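Local coordinates for protein endoglucanase E (Clostridium thermocellum, PDB 2WAO) that probably removes acetyl groups from plant cell-wall polysaccharides through a family 2 esterase domain that also binds cellulose-derived chains, as part of a larger cellulase, at residues D130-A135 with G261-G266; P297-S302 with W309-A314; T223-F226 with F230-K233. All coordinates share one frame; numbering follows the deposited sequence.

Contact 1: D130-A135 with G261-G266; sequences DSITCA and GPMLWG. With BGC (beta-D-glucopyranose), chain B; BGC (beta-D-glucopyranose), chain C; BGC (beta-D-glucopyranose), chain D; FMT (formic acid), chain E.
I132 packs against P262 and M263 in a buried apolar contact beneath the glycan cleft of an SGNH (GDSL-like) hydrolase domain. It joins the short helix 131-134, which follows strand 123-129, to the loop leaving strand 255-260. The γ-carbon CG1 of I132, beside its own backbone N (chi1 -63°), comes 3.5 Å from M263 SD, and the two side chains run antiparallel alongside one another. The other branch, I132 CG2, meets P262 CD at 4.1 Å. P262 follows a cis peptide bond, and M319 of helix 313-331 touches both it and I132. The turn of helix is fastened by D130, its N-cap: I132 N donates to D130 OD1 (3.1 Å), meeting the oxygen on its anti side and 27° out of the carboxylate plane. At the far end A135 closes a Schellman motif.

S131 is the serine of the Gly-Asp-Ser-Ile sequence, the GDSL motif of this family, and so probably the nucleophile. It is modelled in two conformers, so the details of its hydroxyl contacts are doubtful. A formate, probably from the crystallisation liquor, takes a weak bond from S131 N and another bond from G177 N, consistent with the oxyanion hole of SGNH enzymes.

Beyond M263 the loop turns to the sugar. The backbone carbonyl M263 O accepts a hydrogen bond from O6 of the chain B glucose (2.8 Å). W265 then turns one indole face to the adjoining chain C glucose, whose C6 lies over the centre of the ring, 3.7 Å above its plane.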
loop_
_atom_site.group_PDB
_atom_site.type_symbol
_atom_site.label_atom_id
_atom_site.label_comp_id
_atom_site.label_asym_id
_atom_site.label_seq_id
_atom_site.Cartn_x
_atom_site.Cartn_y
_atom_site.Cartn_z
ATOM N N ASP A 130 3.750 3.355 6.469
ATOM C CA ASP A 130 3.478 2.737 7.787
ATOM C C ASP A 130 1.968 2.494 7.869
ATOM O O ASP A 130 1.332 2.133 6.853
ATOM C CB ASP A 130 4.057 3.645 8.899
ATOM C CG ASP A 130 3.525 5.138 8.812
ATOM O OD1 ASP A 130 2.400 5.397 8.234
ATOM O OD2 ASP A 130 4.203 6.049 9.346
ATOM N N SER A 131 1.363 2.721 9.037
ATOM C CA SER A 131 -0.049 2.394 9.243
ATOM C C SER A 131 -0.958 3.200 8.347
ATOM O O SER A 131 -1.995 2.723 7.949
ATOM C CB SER A 131 -0.467 2.658 10.690
ATOM O OG SER A 131 0.375 1.950 11.588
ATOM N N ILE A 132 -0.551 4.454 8.057
ATOM C CA ILE A 132 -1.351 5.367 7.267
ATOM C C ILE A 132 -1.472 4.770 5.852
ATOM O O ILE A 132 -2.562 4.724 5.290
ATOM C CB ILE A 132 -0.718 6.783 7.231
ATOM C CG1 ILE A 132 -0.672 7.373 8.666
ATOM C CG2 ILE A 132 -1.629 7.729 6.339
ATOM C CD1 ILE A 132 0.317 8.526 8.818
ATOM N N THR A 133 -0.372 4.259 5.300
ATOM C CA THR A 133 -0.468 3.687 3.932
ATOM C C THR A 133 -1.069 2.308 3.849
ATOM O O THR A 133 -1.724 1.960 2.866
ATOM C CB THR A 133 0.724 4.072 2.946
ATOM O OG1 THR A 133 1.201 3.013 2.082
ATOM C CG2 THR A 133 1.676 4.958 3.480
ATOM N N CYS A 134 -0.980 1.580 4.947
ATOM C CA CYS A 134 -1.772 0.335 5.166
ATOM C C CYS A 134 -3.295 0.592 5.267
ATOM O O CYS A 134 -4.084 -0.354 5.136
ATOM C CB CYS A 134 -1.289 -0.355 6.465
ATOM S SG CYS A 134 0.359 -1.099 6.287
ATOM N N ALA A 135 -3.688 1.846 5.531
ATOM C CA ALA A 135 -5.087 2.224 5.806
ATOM C C ALA A 135 -5.610 1.507 7.075
ATOM O O ALA A 135 -6.803 1.175 7.134
ATOM C CB ALA A 135 -6.020 1.912 4.624
ATOM N N GLY A 261 2.341 13.837 7.286
ATOM C CA GLY A 261 0.963 14.081 7.734
ATOM C C GLY A 261 0.150 12.856 7.360
ATOM O O GLY A 261 0.616 12.028 6.591
ATOM N N PRO A 262 -1.109 12.779 7.837
ATOM C CA PRO A 262 -1.803 13.802 8.631
ATOM C C PRO A 262 -1.962 13.478 10.154
ATOM O O PRO A 262 -2.769 14.132 10.823
ATOM C CB PRO A 262 -3.191 13.743 7.988
ATOM C CG PRO A 262 -3.372 12.242 7.843
ATOM C CD PRO A 262 -2.023 11.686 7.450
ATOM N N MET A 263 -1.250 12.486 10.675
ATOM C CA MET A 263 -1.409 12.061 12.072
ATOM C C MET A 263 -0.539 12.780 13.113
ATOM O O MET A 263 -0.919 12.851 14.266
ATOM C CB MET A 263 -1.235 10.544 12.220
ATOM C CG MET A 263 -2.325 9.773 11.499
ATOM S SD MET A 263 -2.113 8.011 11.821
ATOM C CE MET A 263 -2.514 7.928 13.587
ATOM N N LEU A 264 0.622 13.300 12.721
ATOM C CA LEU A 264 1.479 14.013 13.656
ATOM C C LEU A 264 0.830 15.331 14.100
ATOM O O LEU A 264 0.021 15.929 13.355
ATOM C CB LEU A 264 2.868 14.261 13.050
ATOM C CG LEU A 264 3.698 12.965 13.007
ATOM C CD1 LEU A 264 5.043 13.304 12.385
ATOM C CD2 LEU A 264 3.895 12.407 14.468
ATOM N N TRP A 265 1.173 15.768 15.313
ATOM C CA TRP A 265 0.596 17.014 15.873
ATOM C C TRP A 265 1.698 17.673 16.722
ATOM O O TRP A 265 2.731 17.046 17.068
ATOM C CB TRP A 265 -0.643 16.703 16.761
ATOM C CG TRP A 265 -0.263 15.894 17.957
ATOM C CD1 TRP A 265 -0.030 14.534 18.010
ATOM C CD2 TRP A 265 0.015 16.401 19.271
ATOM N NE1 TRP A 265 0.353 14.173 19.293
ATOM C CE2 TRP A 265 0.371 15.291 20.086
ATOM C CE3 TRP A 265 -0.038 17.686 19.846
ATOM C CZ2 TRP A 265 0.713 15.426 21.442
ATOM C CZ3 TRP A 265 0.282 17.828 21.221
ATOM C CH2 TRP A 265 0.649 16.694 21.997
ATOM N N GLY A 266 1.469 18.926 17.056
ATOM C CA GLY A 266 2.324 19.646 18.025
ATOM C C GLY A 266 3.785 19.684 17.640
ATOM O O GLY A 266 4.135 19.811 16.447
HETATM C C2 BGC B . -3.808 12.277 20.160
HETATM C C3 BGC B . -2.750 11.198 19.967
HETATM C C4 BGC B . -2.707 10.712 18.510
HETATM C C5 BGC B . -2.801 11.839 17.467
HETATM C C6 BGC B . -3.053 11.304 16.063
HETATM C C1 BGC B . -3.626 13.313 19.057
HETATM O O2 BGC B . -3.585 12.887 21.393
HETATM O O3 BGC B . -3.058 10.141 20.852
HETATM O O4 BGC B . -1.750 9.770 18.536
HETATM O O5 BGC B . -3.855 12.722 17.812
HETATM O O6 BGC B . -3.493 12.307 15.140
HETATM C C2 BGC C . -5.075 17.062 17.205
HETATM C C3 BGC C . -5.295 15.621 17.650
HETATM C C4 BGC C . -4.345 15.248 18.782
HETATM C C5 BGC C . -4.344 16.316 19.869
HETATM C C6 BGC C . -3.334 15.984 20.960
HETATM C C1 BGC C . -5.023 18.002 18.404
HETATM O O1 BGC C . -4.722 19.308 17.964
HETATM O O2 BGC C . -6.122 17.454 16.345
HETATM O O3 BGC C . -5.088 14.755 16.558
HETATM O O4 BGC C . -4.552 14.367 19.205
HETATM O O5 BGC C . -4.026 17.567 19.300
HETATM O O6 BGC C . -3.002 17.157 21.667
HETATM C C2 BGC D . -1.908 2.045 18.474
HETATM C C3 BGC D . -0.923 0.888 18.377
HETATM C C4 BGC D . -0.392 0.781 16.943
HETATM C C5 BGC D . 0.209 2.143 16.531
HETATM C C6 BGC D . 0.867 2.171 15.136
HETATM C C1 BGC D . -1.254 3.325 17.961
HETATM O O2 BGC D . -2.366 2.162 19.824
HETATM O O3 BGC D . -1.579 -0.332 18.747
HETATM O O4 BGC D . 0.599 -0.106 17.100
HETATM O O5 BGC D . -0.808 3.138 16.631
HETATM O O6 BGC D . -0.110 1.843 14.164
HETATM C C FMT E . 2.282 4.668 11.535
HETATM O O1 FMT E . 2.044 3.640 12.185
HETATM O O2 FMT E . 1.498 5.591 11.271
#

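Contact 2: P297-S302 with W309-A314; sequences PQQDGS and WHPSIA. With BGC (beta-D-glucopyranose), chain C; BGC (beta-D-glucopyranose), chain B; BGC (beta-D-glucopyranose), chain D; BGC (beta-D-glucopyranose), chain F.
Q299 meets W309 and P311 where the loop after strand 291-295 folds back on the segment leading into helix 313-331. This is the C-terminal block of the SGNH fold, whose histidine is probably H310; the position three residues earlier, usually Asp in this block, is E307 here.

Hydrogen bonds carry the contact. From a position between its own backbone N and carbonyl carbon (chi1 60°), the Q299 side chain runs out extended, which brings the amide to two acceptors. NE2 of Q299 gives a bond of 2.8 Å to W309 O, entering nearly along the C=O axis. A longer bond, 3.2 Å, links Q299 NE2 to O6 of the chain B glucose. The same amide thus fixes the W309 backbone and grips sugar. On its other end Q299 OE1 accepts from a water (2.8 Å), and that water accepts from S312 N, a bridge to the residue that N-caps helix 313-331. The backbone of Q299 is also bonded to P262.

Packing is slight: Q299 OE1 lies 3.5 Å from P311 CA.

Sugar contacts come from both segments. The W309 indole offers one face to the chain B glucose, with C2 3.9 Å above the plane and offset toward the rim; W265 flanks the sugar chain from the opposite side. H310 ND1 is bonded to E307 O, and its ring stacks on Y136; this is consistent with a backbone carbonyl orienting the histidine. The other ring nitrogen, H310 NE2, shares a hydrogen bond of 3.3 Å with O6 of the chain D glucose.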
loop_
_atom_site.group_PDB
_atom_site.type_symbol
_atom_site.label_atom_id
_atom_site.label_comp_id
_atom_site.label_asym_id
_atom_site.label_seq_id
_atom_site.Cartn_x
_atom_site.Cartn_y
_atom_site.Cartn_z
ATOM N N PRO A 297 -2.201 18.254 5.420
ATOM C CA PRO A 297 -2.554 19.010 6.620
ATOM C C PRO A 297 -3.075 18.081 7.701
ATOM O O PRO A 297 -3.790 17.100 7.425
ATOM C CB PRO A 297 -3.693 19.928 6.128
ATOM C CG PRO A 297 -3.313 20.163 4.712
ATOM C CD PRO A 297 -2.882 18.791 4.231
ATOM N N GLN A 298 -2.668 18.376 8.927
ATOM C CA GLN A 298 -3.051 17.564 10.082
ATOM C C GLN A 298 -4.573 17.360 10.139
ATOM O O GLN A 298 -5.345 18.302 9.945
ATOM C CB GLN A 298 -2.591 18.303 11.316
ATOM C CG GLN A 298 -2.854 17.566 12.569
ATOM C CD GLN A 298 -2.660 18.430 13.806
ATOM O OE1 GLN A 298 -2.082 19.532 13.765
ATOM N NE2 GLN A 298 -3.135 17.923 14.907
ATOM N N GLN A 299 -4.998 16.136 10.395
ATOM C CA GLN A 299 -6.431 15.854 10.577
ATOM C C GLN A 299 -6.886 16.600 11.850
ATOM O O GLN A 299 -6.179 16.617 12.858
ATOM C CB GLN A 299 -6.710 14.328 10.644
ATOM C CG GLN A 299 -6.011 13.634 11.772
ATOM C CD GLN A 299 -6.079 12.087 11.762
ATOM O OE1 GLN A 299 -6.668 11.446 10.859
ATOM N NE2 GLN A 299 -5.450 11.492 12.785
ATOM N N ASP A 300 -8.016 17.292 11.758
ATOM C CA ASP A 300 -8.492 18.067 12.878
ATOM C C ASP A 300 -9.808 17.553 13.479
ATOM O O ASP A 300 -10.361 18.191 14.382
ATOM C CB ASP A 300 -8.603 19.548 12.491
ATOM C CG ASP A 300 -9.563 19.785 11.335
ATOM O OD1 ASP A 300 -10.324 18.858 10.933
ATOM O OD2 ASP A 300 -9.563 20.914 10.826
ATOM N N GLY A 301 -10.298 16.400 13.012
ATOM C CA GLY A 301 -11.575 15.884 13.497
ATOM C C GLY A 301 -12.780 16.240 12.653
ATOM O O GLY A 301 -13.816 15.570 12.735
ATOM N N SER A 302 -12.641 17.259 11.817
ATOM C CA SER A 302 -13.733 17.645 10.922
ATOM C C SER A 302 -13.995 16.573 9.829
ATOM O O SER A 302 -15.063 16.585 9.184
ATOM C CB SER A 302 -13.476 19.004 10.312
ATOM O OG SER A 302 -12.560 18.860 9.247
ATOM N N TRP A 309 -7.252 6.585 16.159
ATOM C CA TRP A 309 -7.017 7.914 15.534
ATOM C C TRP A 309 -6.407 7.863 14.136
ATOM O O TRP A 309 -5.954 8.909 13.629
ATOM C CB TRP A 309 -6.070 8.761 16.390
ATOM C CG TRP A 309 -6.521 9.028 17.801
ATOM C CD1 TRP A 309 -6.553 8.147 18.833
ATOM C CD2 TRP A 309 -6.958 10.285 18.327
ATOM N NE1 TRP A 309 -7.010 8.770 19.973
ATOM C CE2 TRP A 309 -7.258 10.084 19.688
ATOM C CE3 TRP A 309 -7.153 11.555 17.766
ATOM C CZ2 TRP A 309 -7.740 11.101 20.505
ATOM C CZ3 TRP A 309 -7.622 12.585 18.586
ATOM C CH2 TRP A 309 -7.903 12.347 19.943
ATOM N N HIS A 310 -6.344 6.681 13.499
ATOM C CA HIS A 310 -5.822 6.663 12.131
ATOM C C HIS A 310 -6.820 7.319 11.155
ATOM O O HIS A 310 -8.031 7.535 11.510
ATOM C CB HIS A 310 -5.454 5.232 11.722
ATOM C CG HIS A 310 -4.258 4.717 12.466
ATOM N ND1 HIS A 310 -4.304 4.410 13.807
ATOM C CD2 HIS A 310 -2.970 4.534 12.086
ATOM C CE1 HIS A 310 -3.107 4.009 14.216
ATOM N NE2 HIS A 310 -2.283 4.059 13.186
ATOM N N PRO A 311 -6.347 7.679 9.932
ATOM C CA PRO A 311 -7.266 8.446 9.061
ATOM C C PRO A 311 -8.555 7.711 8.637
ATOM O O PRO A 311 -8.521 6.527 8.329
ATOM C CB PRO A 311 -6.393 8.817 7.845
ATOM C CG PRO A 311 -4.960 8.780 8.392
ATOM C CD PRO A 311 -4.996 7.590 9.348
ATOM N N SER A 312 -9.658 8.474 8.585
ATOM C CA SER A 312 -10.941 8.003 8.043
ATOM C C SER A 312 -10.835 7.921 6.504
ATOM O O SER A 312 -9.854 8.456 5.907
ATOM C CB SER A 312 -12.020 9.046 8.394
ATOM O OG SER A 312 -11.719 10.277 7.732
ATOM N N ILE A 313 -11.833 7.306 5.857
ATOM C CA ILE A 313 -11.848 7.306 4.396
ATOM C C ILE A 313 -11.910 8.734 3.856
ATOM O O ILE A 313 -11.227 9.057 2.871
ATOM C CB ILE A 313 -12.954 6.411 3.844
ATOM C CG1 ILE A 313 -12.488 4.951 4.022
ATOM C CG2 ILE A 313 -13.150 6.681 2.328
ATOM C CD1 ILE A 313 -13.597 3.992 3.999
ATOM N N ALA A 314 -12.718 9.601 4.489
ATOM C CA ALA A 314 -12.719 10.986 4.052
ATOM C C ALA A 314 -11.343 11.662 4.053
ATOM O O ALA A 314 -11.001 12.401 3.121
ATOM C CB ALA A 314 -13.756 11.813 4.900
HETATM C C2 BGC C . -5.075 17.062 17.205
HETATM C C3 BGC C . -5.295 15.621 17.650
HETATM C C4 BGC C . -4.345 15.248 18.782
HETATM C C5 BGC C . -4.344 16.316 19.869
HETATM C C6 BGC C . -3.334 15.984 20.960
HETATM C C1 BGC C . -5.023 18.002 18.404
HETATM O O1 BGC C . -4.722 19.308 17.964
HETATM O O2 BGC C . -6.122 17.454 16.345
HETATM O O3 BGC C . -5.088 14.755 16.558
HETATM O O4 BGC C . -4.552 14.367 19.205
HETATM O O5 BGC C . -4.026 17.567 19.300
HETATM O O6 BGC C . -3.002 17.157 21.667
HETATM C C2 BGC B . -3.808 12.277 20.160
HETATM C C3 BGC B . -2.750 11.198 19.967
HETATM C C4 BGC B . -2.707 10.712 18.510
HETATM C C5 BGC B . -2.801 11.839 17.467
HETATM C C6 BGC B . -3.053 11.304 16.063
HETATM C C1 BGC B . -3.626 13.313 19.057
HETATM O O2 BGC B . -3.585 12.887 21.393
HETATM O O3 BGC B . -3.058 10.141 20.852
HETATM O O4 BGC B . -1.750 9.770 18.536
HETATM O O5 BGC B . -3.855 12.722 17.812
HETATM O O6 BGC B . -3.493 12.307 15.140
HETATM C C2 BGC D . -1.908 2.045 18.474
HETATM C C3 BGC D . -0.923 0.888 18.377
HETATM C C4 BGC D . -0.392 0.781 16.943
HETATM C C5 BGC D . 0.209 2.143 16.531
HETATM C C6 BGC D . 0.867 2.171 15.136
HETATM C C1 BGC D . -1.254 3.325 17.961
HETATM O O2 BGC D . -2.366 2.162 19.824
HETATM O O3 BGC D . -1.579 -0.332 18.747
HETATM O O4 BGC D . 0.599 -0.106 17.100
HETATM O O5 BGC D . -0.808 3.138 16.631
HETATM O O6 BGC D . -0.110 1.843 14.164
HETATM C C2 BGC F . -0.934 7.859 17.333
HETATM C C3 BGC F . -1.247 6.403 16.990
HETATM C C4 BGC F . -1.675 5.636 18.230
HETATM C C5 BGC F . -2.820 6.356 18.950
HETATM C C6 BGC F . -3.017 5.671 20.305
HETATM C C1 BGC F . -2.124 8.488 18.083
HETATM O O2 BGC F . -0.656 8.608 16.153
HETATM O O3 BGC F . -0.111 5.807 16.407
HETATM O O4 BGC F . -2.164 4.417 17.983
HETATM O O5 BGC F . -2.533 7.736 19.211
HETATM O O6 BGC F . -4.028 6.412 20.899
HETATM O O HOH W 1 -9.220 11.154 9.851
#

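Contact 3: T223-F226 with F230-K233; sequences TNDF and FADK. With FMT (formic acid), chain H.
F230 packs across F226 in a short loop that carries the chain from the short helix 223-226, which holds the Thr-Asn-Asp of the Gly-X-Asn-Asp block of the SGNH fold, toward the long helix 233-250. The two side chains cross at about a right angle: F226 CD1 comes to F230 CB at 3.9 Å, while the carbonyl F226 O lies in the plane of the F230 ring, at its edge, 3.4 Å from CE1. On one face of that ring sits a formate, probably from the crystallisation liquor, with its carbon 3.3 Å above the centre; F230 N also donates to formate O2 in a nearly straight bond.

A231 follows with the one hydrogen bond across the segments, A231 N to D225 O (2.9 Å). Its methyl turns toward the helix, A231 CB reaching D225 CB at 4.0 Å. The ring of F226 continues alongside, its CE1 3.8 Å from A231 O.

D232 points away and N-caps helix 233-250, with OD2 taking a bond from K235 N. K233, also directed away, pairs with E278 in a salt bridge.

The carboxylate of D225 does not serve this loop: it accepts from the backbone of L180 and T181. One backbone bond and the packing of F226 on F230 and A231 therefore close the loop, leaving the D225 side chain to tie helix 223-226 to the 180-181 loop.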
loop_
_atom_site.group_PDB
_atom_site.type_symbol
_atom_site.label_atom_id
_atom_site.label_comp_id
_atom_site.label_asym_id
_atom_site.label_seq_id
_atom_site.Cartn_x
_atom_site.Cartn_y
_atom_site.Cartn_z
ATOM N N THR A 223 5.906 9.174 11.193
ATOM C CA THR A 223 4.899 9.217 12.286
ATOM C C THR A 223 5.339 8.452 13.540
ATOM O O THR A 223 5.240 8.961 14.680
ATOM C CB THR A 223 3.477 8.707 11.831
ATOM O OG1 THR A 223 3.037 9.529 10.751
ATOM C CG2 THR A 223 2.440 8.848 12.956
ATOM N N ASN A 224 5.905 7.270 13.333
ATOM C CA ASN A 224 6.279 6.446 14.483
ATOM C C ASN A 224 7.572 6.949 15.108
ATOM O O ASN A 224 7.865 6.636 16.249
ATOM C CB ASN A 224 6.301 4.950 14.079
ATOM C CG ASN A 224 4.946 4.485 13.721
ATOM O OD1 ASN A 224 4.658 4.157 12.536
ATOM N ND2 ASN A 224 4.042 4.609 14.667
ATOM N N ASP A 225 8.348 7.717 14.348
ATOM C CA ASP A 225 9.574 8.353 14.877
ATOM C C ASP A 225 9.298 9.568 15.789
ATOM O O ASP A 225 10.199 10.009 16.490
ATOM C CB ASP A 225 10.499 8.754 13.736
ATOM C CG ASP A 225 10.984 7.516 12.938
ATOM O OD1 ASP A 225 11.935 6.857 13.411
ATOM O OD2 ASP A 225 10.407 7.185 11.866
ATOM N N PHE A 226 8.079 10.117 15.737
ATOM C CA PHE A 226 7.733 11.326 16.526
ATOM C C PHE A 226 6.435 11.241 17.297
ATOM O O PHE A 226 6.031 12.242 17.905
ATOM C CB PHE A 226 7.745 12.611 15.620
ATOM C CG PHE A 226 9.062 12.872 15.031
ATOM C CD1 PHE A 226 10.042 13.590 15.768
ATOM C CD2 PHE A 226 9.396 12.334 13.765
ATOM C CE1 PHE A 226 11.309 13.786 15.287
ATOM C CE2 PHE A 226 10.699 12.522 13.263
ATOM C CZ PHE A 226 11.651 13.255 14.017
ATOM N N PHE A 230 10.579 11.565 20.612
ATOM C CA PHE A 230 11.058 12.194 19.367
ATOM C C PHE A 230 12.416 11.621 18.960
ATOM O O PHE A 230 13.363 11.677 19.752
ATOM C CB PHE A 230 11.207 13.719 19.515
ATOM C CG PHE A 230 9.915 14.455 19.847
ATOM C CD1 PHE A 230 8.662 13.923 19.502
ATOM C CD2 PHE A 230 9.972 15.692 20.471
ATOM C CE1 PHE A 230 7.471 14.626 19.812
ATOM C CE2 PHE A 230 8.798 16.389 20.783
ATOM C CZ PHE A 230 7.553 15.860 20.436
ATOM N N ALA A 231 12.548 11.121 17.730
ATOM C CA ALA A 231 13.836 10.564 17.264
ATOM C C ALA A 231 14.909 11.654 17.208
ATOM O O ALA A 231 14.615 12.809 16.894
ATOM C CB ALA A 231 13.672 9.944 15.854
ATOM N N ASP A 232 16.155 11.247 17.435
ATOM C CA ASP A 232 17.340 12.097 17.271
ATOM C C ASP A 232 17.412 12.690 15.857
ATOM O O ASP A 232 17.271 11.944 14.877
ATOM C CB ASP A 232 18.587 11.244 17.528
ATOM C CG ASP A 232 19.890 12.004 17.251
ATOM O OD1 ASP A 232 20.193 12.927 18.054
ATOM O OD2 ASP A 232 20.617 11.688 16.258
ATOM N N LYS A 233 17.635 13.999 15.737
ATOM C CA LYS A 233 17.697 14.607 14.405
ATOM C C LYS A 233 18.715 13.951 13.453
ATOM O O LYS A 233 18.366 13.565 12.344
ATOM C CB LYS A 233 17.965 16.094 14.452
ATOM C CG LYS A 233 17.927 16.735 13.062
ATOM C CD LYS A 233 18.192 18.219 13.107
ATOM C CE LYS A 233 18.098 18.805 11.701
ATOM N NZ LYS A 233 18.151 20.298 11.763
HETATM C C FMT H . 9.177 13.546 23.104
HETATM O O1 FMT H . 8.848 14.101 24.157
HETATM O O2 FMT H . 10.324 13.148 22.898
#

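In the fold
Following the chain from the N terminus, 130-135 comes first, just after strand 123-129 of the parallel sheet. Contact 3 (223-226 with 230-233) then closes a short loop after strand 216-220, wholly nested inside the large loop that contact 1 completes when the chain reaches 261-266. Contact 2 follows in series, closing a small loop between strand 291-295 and helix 313-331. Contacts 1 and 2 touch, through P262 with Q299 and S131 with H310, and line the same glycan cleft. Contact 3 reaches contact 1 through T223, which packs on I132 and D130, but does not touch contact 2. Together they join loops following four neighbouring strands.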